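Long-range contacts in levoglucosan dehydrogenase (Pseudarthrobacter phenanthrenivorans, PDB 6A3F), which catalyses the NAD+-dependent oxidation of levoglucosan to 3-dehydrolevoglucosan: residues Y153-V159 with F308-R313; R178-D184 with G290-T296; D314-V318 with F330-T335. One frame throughout, in Å; residues are numbered along the deposited sequence.

Contact 1 (Y153-V159 with F308-R313); sequences YRRTPAV and FNYERR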
loop_
_atom_site.group_PDB
_atom_site.type_symbol
_atom_site.label_atom_id
_atom_site.label_comp_id
_atom_site.label_asym_id
_atom_site.label_seq_id
_atom_site.Cartn_x
_atom_site.Cartn_y
_atom_site.Cartn_z
ATOM N N TYR B 153 -9.324 -21.020 4.386
ATOM C CA TYR B 153 -9.093 -19.611 4.239
ATOM C C TYR B 153 -10.329 -18.811 4.628
ATOM O O TYR B 153 -10.186 -17.636 4.986
ATOM C CB TYR B 153 -8.653 -19.231 2.831
ATOM C CG TYR B 153 -7.278 -19.706 2.460
ATOM C CD1 TYR B 153 -6.151 -19.230 3.111
ATOM C CD2 TYR B 153 -7.119 -20.691 1.484
ATOM C CE1 TYR B 153 -4.891 -19.665 2.753
ATOM C CE2 TYR B 153 -5.859 -21.150 1.134
ATOM C CZ TYR B 153 -4.741 -20.601 1.745
ATOM O OH TYR B 153 -3.475 -21.011 1.405
ATOM N N ARG B 154 -11.516 -19.413 4.655
ATOM C CA ARG B 154 -12.670 -18.629 5.112
ATOM C C ARG B 154 -12.609 -18.369 6.629
ATOM O O ARG B 154 -13.389 -17.524 7.100
ATOM C CB ARG B 154 -13.981 -19.289 4.682
ATOM C CG ARG B 154 -14.378 -20.492 5.521
ATOM C CD ARG B 154 -15.872 -20.660 5.790
ATOM N NE ARG B 154 -16.638 -21.112 4.622
ATOM C CZ ARG B 154 -17.913 -21.519 4.667
ATOM N NH1 ARG B 154 -18.554 -21.537 5.822
ATOM N NH2 ARG B 154 -18.553 -21.865 3.565
ATOM N N ARG B 155 -11.739 -19.055 7.379
ATOM C CA ARG B 155 -11.579 -18.861 8.783
ATOM C C ARG B 155 -10.377 -17.928 9.061
ATOM O O ARG B 155 -9.942 -17.820 10.198
ATOM C CB ARG B 155 -11.470 -20.203 9.522
ATOM C CG ARG B 155 -12.846 -20.831 9.759
ATOM C CD ARG B 155 -12.843 -22.242 10.288
ATOM N NE ARG B 155 -14.156 -22.561 10.845
ATOM C CZ ARG B 155 -15.230 -22.961 10.172
ATOM N NH1 ARG B 155 -15.196 -23.139 8.861
ATOM N NH2 ARG B 155 -16.351 -23.200 10.850
ATOM N N THR B 156 -9.821 -17.265 8.047
ATOM C CA THR B 156 -9.006 -16.083 8.287
ATOM C C THR B 156 -9.880 -15.058 9.035
ATOM O O THR B 156 -10.969 -14.739 8.563
ATOM C CB THR B 156 -8.487 -15.449 6.993
ATOM O OG1 THR B 156 -7.834 -16.384 6.115
ATOM C CG2 THR B 156 -7.530 -14.299 7.250
ATOM N N PRO B 157 -9.391 -14.542 10.174
ATOM C CA PRO B 157 -10.275 -13.689 10.935
ATOM C C PRO B 157 -10.844 -12.544 10.089
ATOM O O PRO B 157 -12.011 -12.221 10.248
ATOM C CB PRO B 157 -9.439 -13.238 12.124
ATOM C CG PRO B 157 -8.572 -14.433 12.359
ATOM C CD PRO B 157 -8.234 -14.911 10.962
ATOM N N ALA B 158 -10.046 -11.924 9.223
ATOM C CA ALA B 158 -10.495 -10.844 8.356
ATOM C C ALA B 158 -11.700 -11.245 7.487
ATOM O O ALA B 158 -12.551 -10.432 7.194
ATOM C CB ALA B 158 -9.343 -10.409 7.500
ATOM N N VAL B 159 -11.719 -12.488 7.021
ATOM C CA VAL B 159 -12.792 -12.983 6.189
ATOM C C VAL B 159 -14.074 -13.189 7.026
ATOM O O VAL B 159 -15.177 -12.786 6.592
ATOM C CB VAL B 159 -12.363 -14.271 5.459
ATOM C CG1 VAL B 159 -13.532 -14.843 4.632
ATOM C CG2 VAL B 159 -11.124 -13.996 4.613
ATOM N N PHE B 308 -10.314 -7.579 0.423
ATOM C CA PHE B 308 -9.456 -8.450 1.203
ATOM C C PHE B 308 -8.340 -8.960 0.291
ATOM O O PHE B 308 -8.574 -9.166 -0.900
ATOM C CB PHE B 308 -10.212 -9.673 1.742
ATOM C CG PHE B 308 -9.363 -10.735 2.396
ATOM C CD1 PHE B 308 -8.751 -10.504 3.624
ATOM C CD2 PHE B 308 -9.210 -11.984 1.818
ATOM C CE1 PHE B 308 -7.953 -11.465 4.216
ATOM C CE2 PHE B 308 -8.444 -12.955 2.446
ATOM C CZ PHE B 308 -7.836 -12.709 3.643
ATOM N N ASN B 309 -7.167 -9.155 0.881
ATOM C CA ASN B 309 -5.947 -9.680 0.232
ATOM C C ASN B 309 -5.225 -10.593 1.234
ATOM O O ASN B 309 -4.646 -10.126 2.225
ATOM C CB ASN B 309 -5.036 -8.563 -0.264
ATOM C CG ASN B 309 -3.634 -8.996 -0.654
ATOM O OD1 ASN B 309 -3.410 -10.186 -0.905
ATOM N ND2 ASN B 309 -2.720 -8.030 -0.846
ATOM N N TYR B 310 -5.273 -11.905 0.989
ATOM C CA TYR B 310 -4.668 -12.880 1.870
ATOM C C TYR B 310 -3.137 -12.692 1.987
ATOM O O TYR B 310 -2.550 -13.069 2.996
ATOM C CB TYR B 310 -4.975 -14.332 1.461
ATOM C CG TYR B 310 -4.426 -15.304 2.462
ATOM C CD1 TYR B 310 -5.155 -15.656 3.584
ATOM C CD2 TYR B 310 -3.162 -15.851 2.315
ATOM C CE1 TYR B 310 -4.638 -16.497 4.552
ATOM C CE2 TYR B 310 -2.592 -16.626 3.307
ATOM C CZ TYR B 310 -3.349 -16.983 4.408
ATOM O OH TYR B 310 -2.829 -17.799 5.344
ATOM N N GLU B 311 -2.461 -12.135 1.001
ATOM C CA GLU B 311 -1.013 -11.872 1.176
ATOM C C GLU B 311 -0.776 -10.871 2.331
ATOM O O GLU B 311 0.369 -10.790 2.866
ATOM C CB GLU B 311 -0.382 -11.360 -0.107
ATOM C CG GLU B 311 -0.414 -12.422 -1.210
ATOM C CD GLU B 311 0.443 -12.170 -2.447
ATOM O OE1 GLU B 311 0.625 -11.000 -2.800
ATOM O OE2 GLU B 311 0.975 -13.183 -3.037
ATOM N N ARG B 312 -1.819 -10.090 2.659
ATOM C CA ARG B 312 -1.857 -9.197 3.829
ATOM C C ARG B 312 -3.064 -9.573 4.722
ATOM O O ARG B 312 -3.984 -8.749 5.001
ATOM C CB ARG B 312 -1.935 -7.766 3.327
ATOM C CG ARG B 312 -0.660 -7.225 2.705
ATOM C CD ARG B 312 -0.863 -5.866 2.079
ATOM N NE ARG B 312 0.425 -5.447 1.518
ATOM C CZ ARG B 312 0.582 -4.366 0.776
ATOM N NH1 ARG B 312 -0.496 -3.746 0.318
ATOM N NH2 ARG B 312 1.791 -3.914 0.464
ATOM N N ARG B 313 -3.058 -10.804 5.169
ATOM C CA ARG B 313 -4.277 -11.421 5.735
ATOM C C ARG B 313 -4.723 -10.791 7.072
ATOM O O ARG B 313 -5.890 -10.964 7.424
ATOM C CB ARG B 313 -4.091 -12.922 5.976
ATOM C CG ARG B 313 -3.138 -13.309 7.091
ATOM C CD ARG B 313 -2.519 -14.664 6.876
ATOM N NE ARG B 313 -1.626 -14.578 5.736
ATOM C CZ ARG B 313 -0.480 -13.895 5.758
ATOM N NH1 ARG B 313 0.138 -13.687 6.915
ATOM N NH2 ARG B 313 0.072 -13.515 4.604
HETATM O O HOH W 1 -7.200 -11.841 9.793
#
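Y153 drives the CD1-CE1 edge of its ring into a face of the Y310 ring. This is a T-shaped pair, with centroids 4.7 Å apart and planes at 74°. The closest atoms are Y153 CD1 and Y310 CE1, at 3.4 Å. Y310 reaches Y153 with CG anti to its backbone N (chi1 -175°). R313 NE lies over its other face, so the ring is sandwiched. T156 OG1 sits at the edge of Y310, in the ring plane. That hydroxyl is turned beside its own backbone N (chi1 -51°) and donates to Y153 O at 2.9 Å; T156 N also bonds this carbonyl. T156 CG2 is thereby directed to R313. V159 CG2 covers one face of F308 in a CH-pi contact, 3.8 Å from the ring centroid. A158 CB packs on F308 CE1 at 3.7 Å. Water 1 joins A158 N to R313 O. Y153 binds levoglucosan. Y310 OH bonds L351 O of the second subunit, and R313 is paired with D314 of that subunit. The contact seats the start of helix 157-167 against the end of strand 304-309. Helices 206-221 and 355-371 both touch it, and Y153 and Y310 also pack on I295 of strand 294-301.

Contact 2 (R178-D184 with G290-T296); sequences RGTYLQD and GRNNYIT
Y181 lies beside I295, whose CG1 stands over the centre of the tyrosine ring, 3.5 Å from the centroid. The Y181 hydroxyl donates to N293 OD1 at 2.7 Å, 27° from the plane of the amide carbonyl. Q183 NE2 adds a weak bond to the same oxygen. N293 ND2 donates to Y153 OH, so both ends of this amide are used. N293 has CG anti to its backbone N (chi1 -155°), which sends the amide back toward strand 178-182.

The backbones form an antiparallel pair. T180 and T296 exchange two bonds, and so do L182 and Y294. T180 N to T296 O is 2.9 Å, and Y294 N to L182 O is 3.1 Å. Y181 and I295 are the non-hydrogen-bonded pair between them. On the face with L182 and Y294, T180 OG1 and T296 OG1 share a short hydrogen bond of 2.6 Å. Water 2 also sits on T296 OG1. L182 CD1 meets the edge of the Y294 ring. T296 CG2 lies over one face of that ring and the R291 guanidinium over the other. R291 is also salt-bridged to E298 of the third subunit.

Past the strands, D184 OD2 accepts from G290 N at 3.0 Å, on its anti side. Water 3 accepts a hydrogen bond from D184 N and donates one to N292 O. E311 OE2 accepts from both N292 N and N293 N.

Q183 and Y153 both bind levoglucosan. N293 bonds to Y153 and Y181 and weakly to Q183, consistent with a second-shell role beside the sugar site. The Y181 bond to OD1 and the weak Q183 bond favour this orientation of the amide.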
loop_
_atom_site.group_PDB
_atom_site.type_symbol
_atom_site.label_atom_id
_atom_site.label_comp_id
_atom_site.label_asym_id
_atom_site.label_seq_id
_atom_site.Cartn_x
_atom_site.Cartn_y
_atom_site.Cartn_z
ATOM N N ARG B 178 -16.197 -9.715 -6.781
ATOM C CA ARG B 178 -15.000 -10.017 -7.593
ATOM C C ARG B 178 -14.119 -10.862 -6.685
ATOM O O ARG B 178 -13.787 -10.399 -5.594
ATOM C CB ARG B 178 -14.294 -8.741 -8.102
ATOM C CG ARG B 178 -12.919 -8.976 -8.746
ATOM C CD ARG B 178 -13.007 -9.938 -9.955
ATOM N NE ARG B 178 -11.741 -10.041 -10.669
ATOM C CZ ARG B 178 -11.517 -10.730 -11.773
ATOM N NH1 ARG B 178 -12.509 -11.387 -12.371
ATOM N NH2 ARG B 178 -10.274 -10.760 -12.234
ATOM N N GLY B 179 -13.717 -12.052 -7.110
ATOM C CA GLY B 179 -12.779 -12.823 -6.297
ATOM C C GLY B 179 -11.681 -13.428 -7.143
ATOM O O GLY B 179 -11.920 -13.845 -8.297
ATOM N N THR B 180 -10.442 -13.419 -6.602
ATOM C CA THR B 180 -9.334 -13.957 -7.395
ATOM C C THR B 180 -8.439 -14.826 -6.515
ATOM O O THR B 180 -8.410 -14.711 -5.301
ATOM C CB THR B 180 -8.487 -12.906 -8.103
ATOM O OG1 THR B 180 -7.667 -12.209 -7.163
ATOM C CG2 THR B 180 -9.287 -11.999 -9.017
ATOM N N TYR B 181 -7.712 -15.743 -7.194
ATOM C CA TYR B 181 -6.670 -16.474 -6.554
ATOM C C TYR B 181 -5.538 -16.573 -7.583
ATOM O O TYR B 181 -5.603 -17.361 -8.525
ATOM C CB TYR B 181 -7.152 -17.829 -6.055
ATOM C CG TYR B 181 -6.303 -18.497 -5.000
ATOM C CD1 TYR B 181 -4.923 -18.391 -4.967
ATOM C CD2 TYR B 181 -6.899 -19.263 -4.026
ATOM C CE1 TYR B 181 -4.168 -19.009 -3.969
ATOM C CE2 TYR B 181 -6.158 -19.916 -3.055
ATOM C CZ TYR B 181 -4.780 -19.822 -3.040
ATOM O OH TYR B 181 -4.114 -20.481 -2.034
ATOM N N LEU B 182 -4.554 -15.713 -7.429
ATOM C CA LEU B 182 -3.444 -15.636 -8.415
ATOM C C LEU B 182 -2.152 -16.190 -7.769
ATOM O O LEU B 182 -1.791 -15.844 -6.638
ATOM C CB LEU B 182 -3.265 -14.189 -8.862
ATOM C CG LEU B 182 -4.520 -13.408 -9.304
ATOM C CD1 LEU B 182 -4.127 -12.043 -9.828
ATOM C CD2 LEU B 182 -5.270 -14.155 -10.404
ATOM N N GLN B 183 -1.434 -17.006 -8.546
ATOM C CA GLN B 183 -0.226 -17.674 -8.104
ATOM C C GLN B 183 0.744 -17.749 -9.275
ATOM O O GLN B 183 0.340 -17.514 -10.439
ATOM C CB GLN B 183 -0.495 -19.104 -7.647
ATOM C CG GLN B 183 -1.359 -19.235 -6.404
ATOM C CD GLN B 183 -1.347 -20.629 -5.823
ATOM O OE1 GLN B 183 -1.702 -21.605 -6.514
ATOM N NE2 GLN B 183 -1.029 -20.742 -4.513
ATOM N N ASP B 184 1.995 -18.085 -8.944
ATOM C CA ASP B 184 3.070 -18.217 -9.966
ATOM C C ASP B 184 3.959 -19.412 -9.706
ATOM O O ASP B 184 5.008 -19.517 -10.386
ATOM C CB ASP B 184 3.859 -16.954 -10.129
ATOM C CG ASP B 184 4.724 -16.644 -8.958
ATOM O OD1 ASP B 184 4.756 -17.463 -8.018
ATOM O OD2 ASP B 184 5.283 -15.552 -8.998
ATOM N N GLY B 290 4.754 -12.744 -9.898
ATOM C CA GLY B 290 4.654 -11.702 -8.831
ATOM C C GLY B 290 3.498 -11.978 -7.865
ATOM O O GLY B 290 3.444 -11.342 -6.746
ATOM N N ARG B 291 2.609 -12.913 -8.217
ATOM C CA ARG B 291 1.484 -13.272 -7.360
ATOM C C ARG B 291 1.830 -14.620 -6.733
ATOM O O ARG B 291 2.145 -15.574 -7.449
ATOM C CB ARG B 291 0.129 -13.345 -8.091
ATOM C CG ARG B 291 -0.262 -12.033 -8.754
ATOM C CD ARG B 291 -0.364 -10.881 -7.767
ATOM N NE ARG B 291 -0.937 -9.639 -8.302
ATOM C CZ ARG B 291 -0.963 -8.478 -7.647
ATOM N NH1 ARG B 291 -0.326 -8.337 -6.486
ATOM N NH2 ARG B 291 -1.646 -7.464 -8.168
ATOM N N ASN B 292 1.863 -14.653 -5.382
ATOM C CA ASN B 292 2.277 -15.807 -4.625
ATOM C C ASN B 292 1.080 -16.606 -4.094
ATOM O O ASN B 292 0.956 -17.771 -4.400
ATOM C CB ASN B 292 3.174 -15.360 -3.470
ATOM C CG ASN B 292 4.155 -14.314 -3.929
ATOM O OD1 ASN B 292 3.981 -13.098 -3.679
ATOM N ND2 ASN B 292 5.177 -14.773 -4.619
ATOM N N ASN B 293 0.251 -15.988 -3.225
ATOM C CA ASN B 293 -0.860 -16.625 -2.615
ATOM C C ASN B 293 -1.964 -15.569 -2.521
ATOM O O ASN B 293 -2.482 -15.270 -1.458
ATOM C CB ASN B 293 -0.525 -17.273 -1.279
ATOM C CG ASN B 293 -1.476 -18.404 -0.939
ATOM O OD1 ASN B 293 -1.754 -19.266 -1.782
ATOM N ND2 ASN B 293 -1.997 -18.432 0.285
ATOM N N TYR B 294 -2.188 -14.951 -3.663
ATOM C CA TYR B 294 -2.966 -13.734 -3.792
ATOM C C TYR B 294 -4.447 -14.086 -3.913
ATOM O O TYR B 294 -5.014 -14.068 -5.019
ATOM C CB TYR B 294 -2.454 -12.926 -4.978
ATOM C CG TYR B 294 -2.936 -11.512 -5.118
ATOM C CD1 TYR B 294 -2.608 -10.526 -4.184
ATOM C CD2 TYR B 294 -3.712 -11.143 -6.203
ATOM C CE1 TYR B 294 -3.037 -9.228 -4.340
ATOM C CE2 TYR B 294 -4.136 -9.836 -6.387
ATOM C CZ TYR B 294 -3.793 -8.873 -5.453
ATOM O OH TYR B 294 -4.269 -7.616 -5.671
ATOM N N ILE B 295 -5.035 -14.372 -2.759
ATOM C CA ILE B 295 -6.468 -14.618 -2.632
ATOM C C ILE B 295 -7.146 -13.290 -2.316
ATOM O O ILE B 295 -6.805 -12.657 -1.297
ATOM C CB ILE B 295 -6.802 -15.627 -1.543
ATOM C CG1 ILE B 295 -5.800 -16.787 -1.505
ATOM C CG2 ILE B 295 -8.259 -16.076 -1.702
ATOM C CD1 ILE B 295 -6.008 -17.722 -0.354
ATOM N N THR B 296 -8.022 -12.824 -3.188
ATOM C CA THR B 296 -8.649 -11.492 -2.983
ATOM C C THR B 296 -10.157 -11.573 -3.149
ATOM O O THR B 296 -10.705 -12.493 -3.852
ATOM C CB THR B 296 -8.112 -10.451 -3.972
ATOM O OG1 THR B 296 -8.647 -10.726 -5.272
ATOM C CG2 THR B 296 -6.593 -10.474 -4.005
HETATM O O HOH W 2 -10.588 -9.195 -5.922
HETATM O O HOH W 3 2.590 -19.137 -6.171
#

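Contact 3 (D314-V318 with F330-T335); sequences DELQV and FRTVYT. With SO4 (sulfate ion), chain C.
The Y334 ring has E315 CG over one face, 3.4 Å from Y334 CE2. E315 runs alongside the tyrosine and points the same way, with its carboxylate plane 72° from the ring. Its chain is extended beyond CG, which brings OE2 to 2.5 Å from Y334 OH. This bond is weak and its proton is not settled. E315 OE2 also takes a salt bridge from R312 of the second subunit. The F330 ring meets V318 N at its edge, in plane, and Q317 CB approaches it obliquely. The R331 guanidinium receives a sulfate at its edge, probably from the crystallisation liquor. NH1 donates to sulfate O2 and NH2 to O4, each at 3.0 Å. R331 is also salt-bridged to D323, and Q324 N of the fourth subunit holds the same sulfate.

The backbones form an antiparallel hairpin. L316 pairs with V333, and V318 with R331, through two bonds each. L316 N to V333 O is 2.8 Å, with an N-H...O angle of 165°. T335 N to D314 O, at 2.9 Å, closes the open end of the hairpin. Water 4 links D314 OD1 to T335 O. D314 OD2 pairs with R313 of the second subunit.

V318 CG1 touches V333 CG2 on the face that also carries L316. There L316 and V318 pack on helix 157-167. On its other side strand 315-320 pairs antiparallel with strand 304-309. Strand 330-334 is outermost in the chain, but F330, R331 and T332 pair with an antiparallel strand of the fourth subunit, so the sheet runs on across the interface.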
loop_
_atom_site.group_PDB
_atom_site.type_symbol
_atom_site.label_atom_id
_atom_site.label_comp_id
_atom_site.label_asym_id
_atom_site.label_seq_id
_atom_site.Cartn_x
_atom_site.Cartn_y
_atom_site.Cartn_z
ATOM N N ASP B 314 -3.841 -10.097 7.768
ATOM C CA ASP B 314 -4.218 -9.414 8.994
ATOM C C ASP B 314 -5.179 -8.253 8.800
ATOM O O ASP B 314 -5.768 -7.776 9.797
ATOM C CB ASP B 314 -2.991 -8.882 9.742
ATOM C CG ASP B 314 -2.067 -10.002 10.242
ATOM O OD1 ASP B 314 -2.393 -10.616 11.267
ATOM O OD2 ASP B 314 -0.999 -10.222 9.597
ATOM N N GLU B 315 -5.337 -7.814 7.565
ATOM C CA GLU B 315 -6.049 -6.650 7.187
ATOM C C GLU B 315 -7.379 -6.998 6.530
ATOM O O GLU B 315 -7.453 -7.909 5.688
ATOM C CB GLU B 315 -5.287 -5.852 6.121
ATOM C CG GLU B 315 -4.024 -5.222 6.629
ATOM C CD GLU B 315 -3.165 -4.584 5.554
ATOM O OE1 GLU B 315 -3.671 -4.272 4.456
ATOM O OE2 GLU B 315 -1.989 -4.386 5.839
ATOM N N LEU B 316 -8.383 -6.163 6.821
ATOM C CA LEU B 316 -9.578 -6.042 6.002
ATOM C C LEU B 316 -9.806 -4.572 5.642
ATOM O O LEU B 316 -9.714 -3.745 6.508
ATOM C CB LEU B 316 -10.822 -6.580 6.716
ATOM C CG LEU B 316 -12.045 -6.714 5.806
ATOM C CD1 LEU B 316 -11.867 -7.850 4.789
ATOM C CD2 LEU B 316 -13.298 -6.989 6.633
ATOM N N GLN B 317 -10.092 -4.271 4.389
ATOM C CA GLN B 317 -10.417 -2.929 4.010
ATOM C C GLN B 317 -11.943 -2.788 3.911
ATOM O O GLN B 317 -12.607 -3.614 3.266
ATOM C CB GLN B 317 -9.733 -2.532 2.712
ATOM C CG GLN B 317 -8.222 -2.603 2.826
ATOM C CD GLN B 317 -7.538 -2.227 1.541
ATOM O OE1 GLN B 317 -6.812 -3.024 0.950
ATOM N NE2 GLN B 317 -7.734 -1.003 1.104
ATOM N N VAL B 318 -12.469 -1.714 4.475
ATOM C CA VAL B 318 -13.935 -1.484 4.398
ATOM C C VAL B 318 -14.210 0.002 4.256
ATOM O O VAL B 318 -13.589 0.784 4.943
ATOM C CB VAL B 318 -14.687 -2.080 5.593
ATOM C CG1 VAL B 318 -14.204 -1.585 6.949
ATOM C CG2 VAL B 318 -16.204 -1.929 5.442
ATOM N N PHE B 330 -11.689 3.795 2.202
ATOM C CA PHE B 330 -11.457 2.529 2.831
ATOM C C PHE B 330 -10.606 2.659 4.103
ATOM O O PHE B 330 -9.472 3.241 4.093
ATOM C CB PHE B 330 -10.691 1.576 1.900
ATOM C CG PHE B 330 -11.572 0.996 0.822
ATOM C CD1 PHE B 330 -12.295 -0.165 1.055
ATOM C CD2 PHE B 330 -11.631 1.575 -0.421
ATOM C CE1 PHE B 330 -13.117 -0.682 0.070
ATOM C CE2 PHE B 330 -12.441 1.047 -1.422
ATOM C CZ PHE B 330 -13.165 -0.093 -1.175
ATOM N N ARG B 331 -11.111 2.033 5.158
ATOM C CA ARG B 331 -10.395 1.813 6.401
ATOM C C ARG B 331 -9.631 0.488 6.310
ATOM O O ARG B 331 -10.222 -0.551 6.025
ATOM C CB ARG B 331 -11.334 1.664 7.607
ATOM C CG ARG B 331 -12.383 2.771 7.687
ATOM C CD ARG B 331 -13.373 2.545 8.808
ATOM N NE ARG B 331 -14.467 3.501 8.720
ATOM C CZ ARG B 331 -15.342 3.730 9.670
ATOM N NH1 ARG B 331 -15.213 3.140 10.846
ATOM N NH2 ARG B 331 -16.327 4.581 9.458
ATOM N N THR B 332 -8.387 0.505 6.752
ATOM C CA THR B 332 -7.598 -0.698 6.908
ATOM C C THR B 332 -7.686 -1.208 8.354
ATOM O O THR B 332 -7.069 -0.627 9.297
ATOM C CB THR B 332 -6.141 -0.417 6.514
ATOM O OG1 THR B 332 -6.128 -0.050 5.146
ATOM C CG2 THR B 332 -5.268 -1.631 6.675
ATOM N N VAL B 333 -8.477 -2.243 8.556
ATOM C CA VAL B 333 -8.780 -2.771 9.851
ATOM C C VAL B 333 -7.912 -4.005 10.087
ATOM O O VAL B 333 -7.988 -4.977 9.285
ATOM C CB VAL B 333 -10.280 -3.128 9.996
ATOM C CG1 VAL B 333 -10.565 -3.711 11.384
ATOM C CG2 VAL B 333 -11.162 -1.943 9.703
ATOM N N TYR B 334 -7.084 -3.962 11.164
ATOM C CA TYR B 334 -6.258 -5.084 11.611
ATOM C C TYR B 334 -7.036 -5.968 12.603
ATOM O O TYR B 334 -7.575 -5.479 13.610
ATOM C CB TYR B 334 -4.928 -4.594 12.191
ATOM C CG TYR B 334 -3.971 -4.167 11.106
ATOM C CD1 TYR B 334 -3.984 -2.878 10.610
ATOM C CD2 TYR B 334 -3.080 -5.084 10.548
ATOM C CE1 TYR B 334 -3.143 -2.499 9.575
ATOM C CE2 TYR B 334 -2.258 -4.731 9.499
ATOM C CZ TYR B 334 -2.273 -3.439 9.016
ATOM O OH TYR B 334 -1.448 -3.123 7.967
ATOM N N THR B 335 -7.063 -7.268 12.356
ATOM C CA THR B 335 -7.862 -8.167 13.191
ATOM C C THR B 335 -7.173 -8.483 14.515
ATOM O O THR B 335 -5.962 -8.652 14.620
ATOM C CB THR B 335 -8.271 -9.466 12.482
ATOM O OG1 THR B 335 -7.139 -10.277 12.191
ATOM C CG2 THR B 335 -9.013 -9.172 11.206
HETATM S S SO4 C . -18.052 4.273 12.729
HETATM O O1 SO4 C . -18.903 3.511 11.731
HETATM O O2 SO4 C . -17.005 3.347 13.184
HETATM O O3 SO4 C . -18.800 4.782 13.925
HETATM O O4 SO4 C . -17.425 5.438 12.065
HETATM O O HOH W 4 -3.669 -9.472 13.296
#

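All three contacts reach the large mixed sheet of the C-terminal substrate-binding domain. Contacts 1 and 2 have centres about 12 Å apart and are joined by a probable hydrogen bond from Y310 N to I295 O, 2.9 Å, and by packing of F308 O on T296 CB. Together they supply Y153 and Q183 to the levoglucosan site. Y153 is also about 3 Å from the NADH-binding Y355, measured between side chains. Contact 3 lies about 10 Å from contact 1, centre to centre, and packs on it through A158 and F308. It does not touch contact 2, with nearest atoms about 8 Å apart. The side chain of L316 is about 12 Å from that of Y153. All three contacts touch the second subunit.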